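Local coordinates for protein condensin complex subunit 3 (Schizosaccharomyces pombe, PDB 5OQR) that serves as a regulatory subunit of the condensin complex, which is required to convert interphase chromatin into mitotic-like condensed chromosomes, at residues A[745-759]-A[773-785]. Residues are numbered along the deposited sequence; the frame is centred on the assembly and turned at random.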
ATOM      1  N   SER A 745       4.584 -14.315  40.734  1.00 49.57           N
ATOM      2  CA  SER A 745       4.193 -13.298  41.704  1.00 50.08           C
ATOM      3  C   SER A 745       5.308 -12.286  41.942  1.00 48.80           C
ATOM      4  O   SER A 745       5.028 -11.104  42.165  1.00 42.64           O
ATOM      5  CB  SER A 745       3.795 -13.959  43.025  1.00 50.02           C
ATOM      6  OG  SER A 745       2.648 -14.774  42.862  1.00 64.28           O
ATOM      7  N   SER A 746       6.568 -12.724  41.898  1.00 48.54           N
ATOM      8  CA  SER A 746       7.677 -11.800  42.107  1.00 45.47           C
ATOM      9  C   SER A 746       7.703 -10.704  41.050  1.00 43.04           C
ATOM     10  O   SER A 746       8.215  -9.610  41.307  1.00 45.41           O
ATOM     11  CB  SER A 746       9.002 -12.563  42.107  1.00 46.75           C
ATOM     12  OG  SER A 746       9.196 -13.252  40.887  1.00 46.27           O
ATOM     13  N   ASP A 747       7.165 -10.975  39.859  1.00 41.28           N
ATOM     14  CA  ASP A 747       7.102  -9.944  38.829  1.00 44.86           C
ATOM     15  C   ASP A 747       6.124  -8.845  39.222  1.00 40.57           C
ATOM     16  O   ASP A 747       6.455  -7.656  39.164  1.00 40.41           O
ATOM     17  CB  ASP A 747       6.710 -10.566  37.487  1.00 43.08           C
ATOM     18  CG  ASP A 747       7.804 -11.444  36.907  1.00 47.26           C
ATOM     19  OD1 ASP A 747       8.996 -11.143  37.129  1.00 51.25           O
ATOM     20  OD2 ASP A 747       7.475 -12.435  36.227  1.00 47.45           O
ATOM     21  N   TYR A 748       4.914  -9.224  39.634  1.00 50.31           N
ATOM     22  CA  TYR A 748       3.955  -8.234  40.115  1.00 46.20           C
ATOM     23  C   TYR A 748       4.474  -7.534  41.363  1.00 40.51           C
ATOM     24  O   TYR A 748       4.257  -6.332  41.547  1.00 36.67           O
ATOM     25  CB  TYR A 748       2.609  -8.899  40.398  1.00 35.91           C
ATOM     26  CG  TYR A 748       2.029  -9.642  39.222  1.00 32.67           C
ATOM     27  CD1 TYR A 748       1.659  -8.970  38.067  1.00 40.47           C
ATOM     28  CD2 TYR A 748       1.840 -11.014  39.271  1.00 37.86           C
ATOM     29  CE1 TYR A 748       1.126  -9.645  36.992  1.00 37.38           C
ATOM     30  CE2 TYR A 748       1.306 -11.698  38.201  1.00 40.67           C
ATOM     31  CZ  TYR A 748       0.949 -11.008  37.064  1.00 37.28           C
ATOM     32  OH  TYR A 748       0.415 -11.687  35.992  1.00 44.69           O
ATOM     33  N   GLN A 749       5.161  -8.273  42.237  1.00 43.31           N
ATOM     34  CA  GLN A 749       5.736  -7.660  43.428  1.00 48.42           C
ATOM     35  C   GLN A 749       6.786  -6.624  43.057  1.00 42.27           C
ATOM     36  O   GLN A 749       6.869  -5.562  43.683  1.00 38.89           O
ATOM     37  CB  GLN A 749       6.342  -8.735  44.330  1.00 63.87           C
ATOM     38  CG  GLN A 749       5.321  -9.657  44.974  1.00 61.39           C
ATOM     39  CD  GLN A 749       5.965 -10.830  45.687  1.00 67.83           C
ATOM     40  OE1 GLN A 749       7.187 -10.893  45.824  1.00 62.75           O
ATOM     41  NE2 GLN A 749       5.144 -11.766  46.142  1.00 65.57           N
ATOM     42  N   ARG A 750       7.596  -6.911  42.036  1.00 42.19           N
ATOM     43  CA  ARG A 750       8.660  -5.989  41.659  1.00 39.93           C
ATOM     44  C   ARG A 750       8.093  -4.697  41.089  1.00 37.18           C
ATOM     45  O   ARG A 750       8.613  -3.610  41.364  1.00 35.28           O
ATOM     46  CB  ARG A 750       9.597  -6.650  40.649  1.00 40.65           C
ATOM     47  CG  ARG A 750      11.036  -6.184  40.766  1.00 60.20           C
ATOM     48  CD  ARG A 750      11.691  -5.979  39.413  1.00 66.69           C
ATOM     49  NE  ARG A 750      12.976  -5.296  39.543  1.00 79.57           N
ATOM     50  CZ  ARG A 750      13.630  -4.720  38.539  1.00 79.13           C
ATOM     51  NH1 ARG A 750      13.125  -4.735  37.312  1.00 76.33           N
ATOM     52  NH2 ARG A 750      14.791  -4.121  38.764  1.00 81.25           N
ATOM     53  N   THR A 751       7.026  -4.790  40.293  1.00 38.10           N
ATOM     54  CA  THR A 751       6.438  -3.588  39.713  1.00 36.59           C
ATOM     55  C   THR A 751       5.740  -2.751  40.775  1.00 30.45           C
ATOM     56  O   THR A 751       5.763  -1.518  40.713  1.00 34.74           O
ATOM     57  CB  THR A 751       5.467  -3.961  38.589  1.00 33.36           C
ATOM     58  OG1 THR A 751       6.192  -4.574  37.520  1.00 30.11           O
ATOM     59  CG2 THR A 751       4.748  -2.731  38.048  1.00 31.10           C
ATOM     60  N   LYS A 752       5.110  -3.401  41.756  1.00 37.75           N
ATOM     61  CA  LYS A 752       4.493  -2.654  42.845  1.00 39.50           C
ATOM     62  C   LYS A 752       5.541  -1.880  43.634  1.00 39.53           C
ATOM     63  O   LYS A 752       5.302  -0.739  44.044  1.00 41.09           O
ATOM     64  CB  LYS A 752       3.712  -3.597  43.758  1.00 43.01           C
ATOM     65  CG  LYS A 752       2.960  -2.882  44.866  1.00 51.14           C
ATOM     66  CD  LYS A 752       1.848  -3.744  45.439  1.00 69.73           C
ATOM     67  CE  LYS A 752       1.098  -3.014  46.543  1.00 59.63           C
ATOM     68  NZ  LYS A 752       1.986  -2.674  47.691  1.00 77.79           N
ATOM     69  N   ARG A 753       6.711  -2.482  43.856  1.00 40.14           N
ATOM     70  CA  ARG A 753       7.818  -1.745  44.455  1.00 34.97           C
ATOM     71  C   ARG A 753       8.144  -0.500  43.644  1.00 38.08           C
ATOM     72  O   ARG A 753       8.400   0.570  44.208  1.00 45.52           O
ATOM     73  CB  ARG A 753       9.046  -2.647  44.569  1.00 42.03           C
ATOM     74  CG  ARG A 753       9.280  -3.213  45.957  1.00 41.12           C
ATOM     75  CD  ARG A 753       9.743  -4.657  45.889  1.00 55.47           C
ATOM     76  NE  ARG A 753      10.870  -4.833  44.976  1.00 63.07           N
ATOM     77  CZ  ARG A 753      11.238  -5.998  44.453  1.00 52.95           C
ATOM     78  NH1 ARG A 753      10.565  -7.105  44.743  1.00 52.47           N
ATOM     79  NH2 ARG A 753      12.275  -6.056  43.631  1.00 48.75           N
ATOM     80  N   LYS A 754       8.143  -0.621  42.315  1.00 41.72           N
ATOM     81  CA  LYS A 754       8.349   0.545  41.462  1.00 34.41           C
ATOM     82  C   LYS A 754       7.226   1.556  41.649  1.00 33.47           C
ATOM     83  O   LYS A 754       7.471   2.759  41.771  1.00 35.41           O
ATOM     84  CB  LYS A 754       8.442   0.110  39.998  1.00 36.03           C
ATOM     85  CG  LYS A 754       9.826   0.224  39.397  1.00 40.58           C
ATOM     86  CD  LYS A 754      10.707  -0.944  39.779  1.00 36.78           C
ATOM     87  CE  LYS A 754      12.111  -0.759  39.237  1.00 44.14           C
ATOM     88  NZ  LYS A 754      13.071  -1.735  39.814  1.00 74.27           N
ATOM     89  N   LEU A 755       5.981   1.078  41.661  1.00 33.17           N
ATOM     90  CA  LEU A 755       4.840   1.940  41.946  1.00 37.31           C
ATOM     91  C   LEU A 755       5.053   2.717  43.241  1.00 45.60           C
ATOM     92  O   LEU A 755       4.876   3.939  43.284  1.00 45.80           O
ATOM     93  CB  LEU A 755       3.568   1.087  42.018  1.00 38.83           C
ATOM     94  CG  LEU A 755       2.183   1.711  42.253  1.00 41.02           C
ATOM     95  CD1 LEU A 755       1.968   2.146  43.702  1.00 52.07           C
ATOM     96  CD2 LEU A 755       1.928   2.865  41.310  1.00 43.17           C
ATOM     97  N   GLU A 756       5.447   2.019  44.307  1.00 45.86           N
ATOM     98  CA  GLU A 756       5.593   2.665  45.607  1.00 40.34           C
ATOM     99  C   GLU A 756       6.724   3.682  45.602  1.00 35.63           C
ATOM    100  O   GLU A 756       6.589   4.770  46.171  1.00 39.34           O
ATOM    101  CB  GLU A 756       5.828   1.612  46.687  1.00 50.44           C
ATOM    102  CG  GLU A 756       4.641   0.694  46.914  1.00 65.46           C
ATOM    103  CD  GLU A 756       4.964  -0.460  47.846  1.00 78.33           C
ATOM    104  OE1 GLU A 756       4.048  -1.254  48.151  1.00 80.82           O
ATOM    105  OE2 GLU A 756       6.133  -0.575  48.271  1.00 66.77           O
ATOM    106  N   THR A 757       7.854   3.346  44.979  1.00 33.76           N
ATOM    107  CA  THR A 757       8.961   4.293  44.902  1.00 39.45           C
ATOM    108  C   THR A 757       8.518   5.602  44.261  1.00 41.17           C
ATOM    109  O   THR A 757       8.920   6.684  44.702  1.00 44.50           O
ATOM    110  CB  THR A 757      10.122   3.682  44.120  1.00 45.32           C
ATOM    111  OG1 THR A 757      10.603   2.521  44.806  1.00 49.36           O
ATOM    112  CG2 THR A 757      11.267   4.685  43.962  1.00 44.41           C
ATOM    113  N   TYR A 758       7.695   5.525  43.215  1.00 41.00           N
ATOM    114  CA  TYR A 758       7.206   6.745  42.585  1.00 42.09           C
ATOM    115  C   TYR A 758       6.231   7.479  43.495  1.00 41.66           C
ATOM    116  O   TYR A 758       6.261   8.711  43.582  1.00 42.11           O
ATOM    117  CB  TYR A 758       6.543   6.425  41.246  1.00 36.09           C
ATOM    118  CG  TYR A 758       5.670   7.553  40.755  1.00 38.57           C
ATOM    119  CD1 TYR A 758       4.290   7.476  40.852  1.00 39.08           C
ATOM    120  CD2 TYR A 758       6.226   8.705  40.224  1.00 41.15           C
ATOM    121  CE1 TYR A 758       3.489   8.509  40.418  1.00 40.70           C
ATOM    122  CE2 TYR A 758       5.433   9.744  39.787  1.00 39.36           C
ATOM    123  CZ  TYR A 758       4.064   9.641  39.888  1.00 39.02           C
ATOM    124  OH  TYR A 758       3.267  10.673  39.457  1.00 41.84           O
ATOM    125  N   GLU A 759       5.351   6.740  44.173  1.00 43.86           N
ATOM    126  CA  GLU A 759       4.404   7.371  45.084  1.00 47.04           C
ATOM    127  C   GLU A 759       5.115   8.111  46.207  1.00 44.49           C
ATOM    128  O   GLU A 759       4.628   9.146  46.673  1.00 49.23           O
ATOM    129  CB  GLU A 759       3.457   6.318  45.660  1.00 47.00           C
ATOM    130  CG  GLU A 759       2.567   5.650  44.628  1.00 44.80           C
ATOM    131  CD  GLU A 759       1.394   6.518  44.218  1.00 51.34           C
ATOM    132  OE1 GLU A 759       0.370   5.964  43.763  1.00 48.63           O
ATOM    133  OE2 GLU A 759       1.491   7.755  44.356  1.00 58.88           O
ATOM    134  N   LEU A 773      -3.686   4.970  38.626  1.00 29.26           N
ATOM    135  CA  LEU A 773      -2.692   4.352  39.494  1.00 28.98           C
ATOM    136  C   LEU A 773      -3.338   3.389  40.480  1.00 31.46           C
ATOM    137  O   LEU A 773      -2.803   2.308  40.743  1.00 30.68           O
ATOM    138  CB  LEU A 773      -1.904   5.430  40.234  1.00 33.80           C
ATOM    139  CG  LEU A 773      -0.961   6.276  39.378  1.00 37.88           C
ATOM    140  CD1 LEU A 773      -0.360   7.396  40.202  1.00 42.37           C
ATOM    141  CD2 LEU A 773       0.139   5.420  38.766  1.00 44.18           C
ATOM    142  N   ALA A 774      -4.495   3.760  41.031  1.00 37.45           N
ATOM    143  CA  ALA A 774      -5.174   2.882  41.977  1.00 35.57           C
ATOM    144  C   ALA A 774      -5.666   1.614  41.294  1.00 34.51           C
ATOM    145  O   ALA A 774      -5.521   0.513  41.835  1.00 35.07           O
ATOM    146  CB  ALA A 774      -6.339   3.621  42.632  1.00 28.76           C
ATOM    147  N   LYS A 775      -6.251   1.747  40.106  1.00 33.55           N
ATOM    148  CA  LYS A 775      -6.714   0.572  39.379  1.00 33.25           C
ATOM    149  C   LYS A 775      -5.552  -0.322  38.972  1.00 28.24           C
ATOM    150  O   LYS A 775      -5.693  -1.550  38.950  1.00 27.43           O
ATOM    151  CB  LYS A 775      -7.512   1.008  38.156  1.00 35.89           C
ATOM    152  CG  LYS A 775      -8.502  -0.027  37.655  1.00 47.94           C
ATOM    153  CD  LYS A 775      -9.357   0.526  36.525  1.00 61.55           C
ATOM    154  CE  LYS A 775     -10.312   1.609  37.013  1.00 66.81           C
ATOM    155  NZ  LYS A 775     -10.190   2.859  36.213  1.00 75.24           N
ATOM    156  N   PHE A 776      -4.402   0.271  38.648  1.00 29.51           N
ATOM    157  CA  PHE A 776      -3.223  -0.518  38.315  1.00 28.04           C
ATOM    158  C   PHE A 776      -2.660  -1.208  39.551  1.00 29.70           C
ATOM    159  O   PHE A 776      -2.294  -2.388  39.499  1.00 27.43           O
ATOM    160  CB  PHE A 776      -2.168   0.384  37.674  1.00 26.94           C
ATOM    161  CG  PHE A 776      -1.049  -0.364  37.017  1.00 23.13           C
ATOM    162  CD1 PHE A 776      -1.158  -0.783  35.704  1.00 26.43           C
ATOM    163  CD2 PHE A 776       0.115  -0.644  37.709  1.00 25.84           C
ATOM    164  CE1 PHE A 776      -0.131  -1.470  35.095  1.00 24.99           C
ATOM    165  CE2 PHE A 776       1.146  -1.331  37.105  1.00 28.34           C
ATOM    166  CZ  PHE A 776       1.024  -1.743  35.795  1.00 30.09           C
ATOM    167  N   GLU A 777      -2.592  -0.489  40.674  1.00 31.23           N
ATOM    168  CA  GLU A 777      -2.057  -1.075  41.898  1.00 29.56           C
ATOM    169  C   GLU A 777      -2.912  -2.244  42.369  1.00 28.77           C
ATOM    170  O   GLU A 777      -2.387  -3.241  42.876  1.00 29.83           O
ATOM    171  CB  GLU A 777      -1.964  -0.005  42.984  1.00 31.50           C
ATOM    172  CG  GLU A 777      -1.161  -0.423  44.193  1.00 39.48           C
ATOM    173  CD  GLU A 777      -0.925   0.727  45.150  1.00 44.73           C
ATOM    174  OE1 GLU A 777      -0.382   0.489  46.249  1.00 41.35           O
ATOM    175  OE2 GLU A 777      -1.285   1.870  44.800  1.00 47.45           O
ATOM    176  N   ARG A 778      -4.233  -2.142  42.209  1.00 28.74           N
ATOM    177  CA  ARG A 778      -5.108  -3.236  42.612  1.00 27.17           C
ATOM    178  C   ARG A 778      -5.030  -4.406  41.641  1.00 29.07           C
ATOM    179  O   ARG A 778      -5.175  -5.561  42.056  1.00 33.92           O
ATOM    180  CB  ARG A 778      -6.547  -2.739  42.737  1.00 36.86           C
ATOM    181  CG  ARG A 778      -6.822  -1.987  44.028  1.00 40.74           C
ATOM    182  CD  ARG A 778      -8.305  -1.749  44.224  1.00 42.42           C
ATOM    183  NE  ARG A 778      -8.848  -0.821  43.236  1.00 46.32           N
ATOM    184  CZ  ARG A 778      -8.957   0.491  43.409  1.00 48.88           C
ATOM    185  NH1 ARG A 778      -8.563   1.058  44.542  1.00 42.94           N
ATOM    186  NH2 ARG A 778      -9.467   1.244  42.443  1.00 49.03           N
ATOM    187  N   MET A 779      -4.805  -4.136  40.355  1.00 37.78           N
ATOM    188  CA  MET A 779      -4.584  -5.219  39.405  1.00 31.54           C
ATOM    189  C   MET A 779      -3.376  -6.056  39.807  1.00 33.50           C
ATOM    190  O   MET A 779      -3.425  -7.291  39.764  1.00 30.96           O
ATOM    191  CB  MET A 779      -4.410  -4.645  38.000  1.00 28.16           C
ATOM    192  CG  MET A 779      -3.960  -5.656  36.948  1.00 42.91           C
ATOM    193  SD  MET A 779      -2.168  -5.852  36.822  1.00 44.21           S
ATOM    194  CE  MET A 779      -1.684  -4.241  36.217  1.00 36.14           C
ATOM    195  N   LEU A 780      -2.286  -5.404  40.209  1.00 27.89           N
ATOM    196  CA  LEU A 780      -1.105  -6.137  40.656  1.00 30.38           C
ATOM    197  C   LEU A 780      -1.439  -7.046  41.832  1.00 38.12           C
ATOM    198  O   LEU A 780      -1.067  -8.224  41.847  1.00 40.93           O
ATOM    199  CB  LEU A 780       0.005  -5.156  41.028  1.00 32.51           C
ATOM    200  CG  LEU A 780       0.560  -4.310  39.882  1.00 32.17           C
ATOM    201  CD1 LEU A 780       1.454  -3.203  40.414  1.00 27.76           C
ATOM    202  CD2 LEU A 780       1.324  -5.181  38.901  1.00 35.21           C
ATOM    203  N   LEU A 781      -2.144  -6.512  42.833  1.00 39.97           N
ATOM    204  CA  LEU A 781      -2.526  -7.322  43.985  1.00 36.51           C
ATOM    205  C   LEU A 781      -3.353  -8.526  43.558  1.00 35.08           C
ATOM    206  O   LEU A 781      -3.117  -9.651  44.010  1.00 39.71           O
ATOM    207  CB  LEU A 781      -3.309  -6.470  44.983  1.00 31.88           C
ATOM    208  CG  LEU A 781      -2.530  -5.377  45.710  1.00 29.82           C
ATOM    209  CD1 LEU A 781      -3.485  -4.436  46.418  1.00 31.32           C
ATOM    210  CD2 LEU A 781      -1.562  -5.994  46.695  1.00 38.50           C
ATOM    211  N   GLN A 782      -4.334  -8.304  42.684  1.00 33.72           N
ATOM    212  CA  GLN A 782      -5.222  -9.387  42.278  1.00 38.37           C
ATOM    213  C   GLN A 782      -4.463 -10.492  41.554  1.00 39.74           C
ATOM    214  O   GLN A 782      -4.758 -11.677  41.738  1.00 40.93           O
ATOM    215  CB  GLN A 782      -6.336  -8.831  41.397  1.00 36.34           C
ATOM    216  CG  GLN A 782      -7.265  -9.878  40.822  1.00 35.50           C
ATOM    217  CD  GLN A 782      -8.388  -9.260  40.026  1.00 46.75           C
ATOM    218  OE1 GLN A 782      -8.781  -8.121  40.270  1.00 52.57           O
ATOM    219  NE2 GLN A 782      -8.906 -10.004  39.058  1.00 70.08           N
ATOM    220  N   ASN A 783      -3.484 -10.128  40.723  1.00 41.39           N
ATOM    221  CA  ASN A 783      -2.749 -11.136  39.969  1.00 42.75           C
ATOM    222  C   ASN A 783      -1.734 -11.873  40.834  1.00 42.03           C
ATOM    223  O   ASN A 783      -1.460 -13.051  40.583  1.00 47.21           O
ATOM    224  CB  ASN A 783      -2.062 -10.495  38.763  1.00 36.63           C
ATOM    225  CG  ASN A 783      -3.049 -10.055  37.706  1.00 35.13           C
ATOM    226  OD1 ASN A 783      -4.179 -10.535  37.662  1.00 37.09           O
ATOM    227  ND2 ASN A 783      -2.629  -9.141  36.844  1.00 37.48           N
ATOM    228  N   GLU A 784      -1.165 -11.210  41.842  1.00 40.34           N
ATOM    229  CA  GLU A 784      -0.383 -11.928  42.844  1.00 42.56           C
ATOM    230  C   GLU A 784      -1.235 -12.972  43.549  1.00 49.43           C
ATOM    231  O   GLU A 784      -0.795 -14.106  43.767  1.00 63.27           O
ATOM    232  CB  GLU A 784       0.183 -10.958  43.880  1.00 43.33           C
ATOM    233  CG  GLU A 784       1.201  -9.970  43.369  1.00 46.82           C
ATOM    234  CD  GLU A 784       1.770  -9.116  44.491  1.00 55.11           C
ATOM    235  OE1 GLU A 784       1.897  -9.632  45.621  1.00 55.98           O
ATOM    236  OE2 GLU A 784       2.079  -7.928  44.251  1.00 56.90           O
ATOM    237  N   GLU A 785      -2.461 -12.599  43.917  1.00 53.98           N
ATOM    238  CA  GLU A 785      -3.311 -13.473  44.717  1.00 60.09           C
ATOM    239  C   GLU A 785      -3.629 -14.762  43.970  1.00 61.44           C
ATOM    240  O   GLU A 785      -3.480 -15.861  44.514  1.00 73.85           O
ATOM    241  CB  GLU A 785      -4.593 -12.727  45.095  1.00 62.19           C
ATOM    242  CG  GLU A 785      -5.594 -13.524  45.924  1.00 69.71           C
ATOM    243  CD  GLU A 785      -5.208 -13.605  47.384  1.00 70.04           C
ATOM    244  OE1 GLU A 785      -4.098 -13.152  47.736  1.00 62.44           O
ATOM    245  OE2 GLU A 785      -6.019 -14.119  48.182  1.00 62.50           O
TER
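Tyr748 lays one face of its ring over the CB of Asn783, a CH-pi contact in which that carbon stands 3.6 Å from the centroid of the Tyr748 ring and 16° off its normal. The Asn783 amide is turned 51° from the ring plane, and Leu780 CD2 meets the ring at its edge, 3.9 Å from Tyr748 CD1. The phenol oxygen reaches beyond the pair to hydrogen-bond with Pro740 O and Leu743 N, which ties the ring to the residues leading into helix 745-759.

On the flank of this pair, two side chains interlock as knobs into holes. Glu784 fits among Ser745, Tyr748, Gln749 and Lys752, its CG 3.5 Å from Tyr748 CB. In return, Lys752 enters the hole formed by Glu777, Leu780, Leu781 and Glu784. With CG anti to the backbone N (chi1 -176°), its base rests on Leu780 CD1 and its CE passes Leu781 CD2 at a slant, and a bend at chi4 brings NZ to Glu756 OE1 of its own helix in a salt bridge. Glu777 OE1 stays 4.2 Å from Lys752 NZ, too far for a salt bridge, though probably still drawn to the ammonium group. Farther along, Leu755 CD2 packs 4.0 Å from Leu773 CD2, while Tyr758 offers its ring edge to Leu773 CD1.

The two helices form an antiparallel hairpin at the C-terminal end of this HEAT-repeat protein, their axes 8.9 Å apart at closest approach. Helices 706-717 and 725-736 supply further packing partners to the apolar side. Across the contact, charges come near without pairing, Lys752 with Glu777 and Glu759 with Glu777, and cohesion appears to rest on apolar and CH-pi contact: charged residues can serve a helix-helix seam through their aliphatic stems, as Lys752 and Glu784 do here.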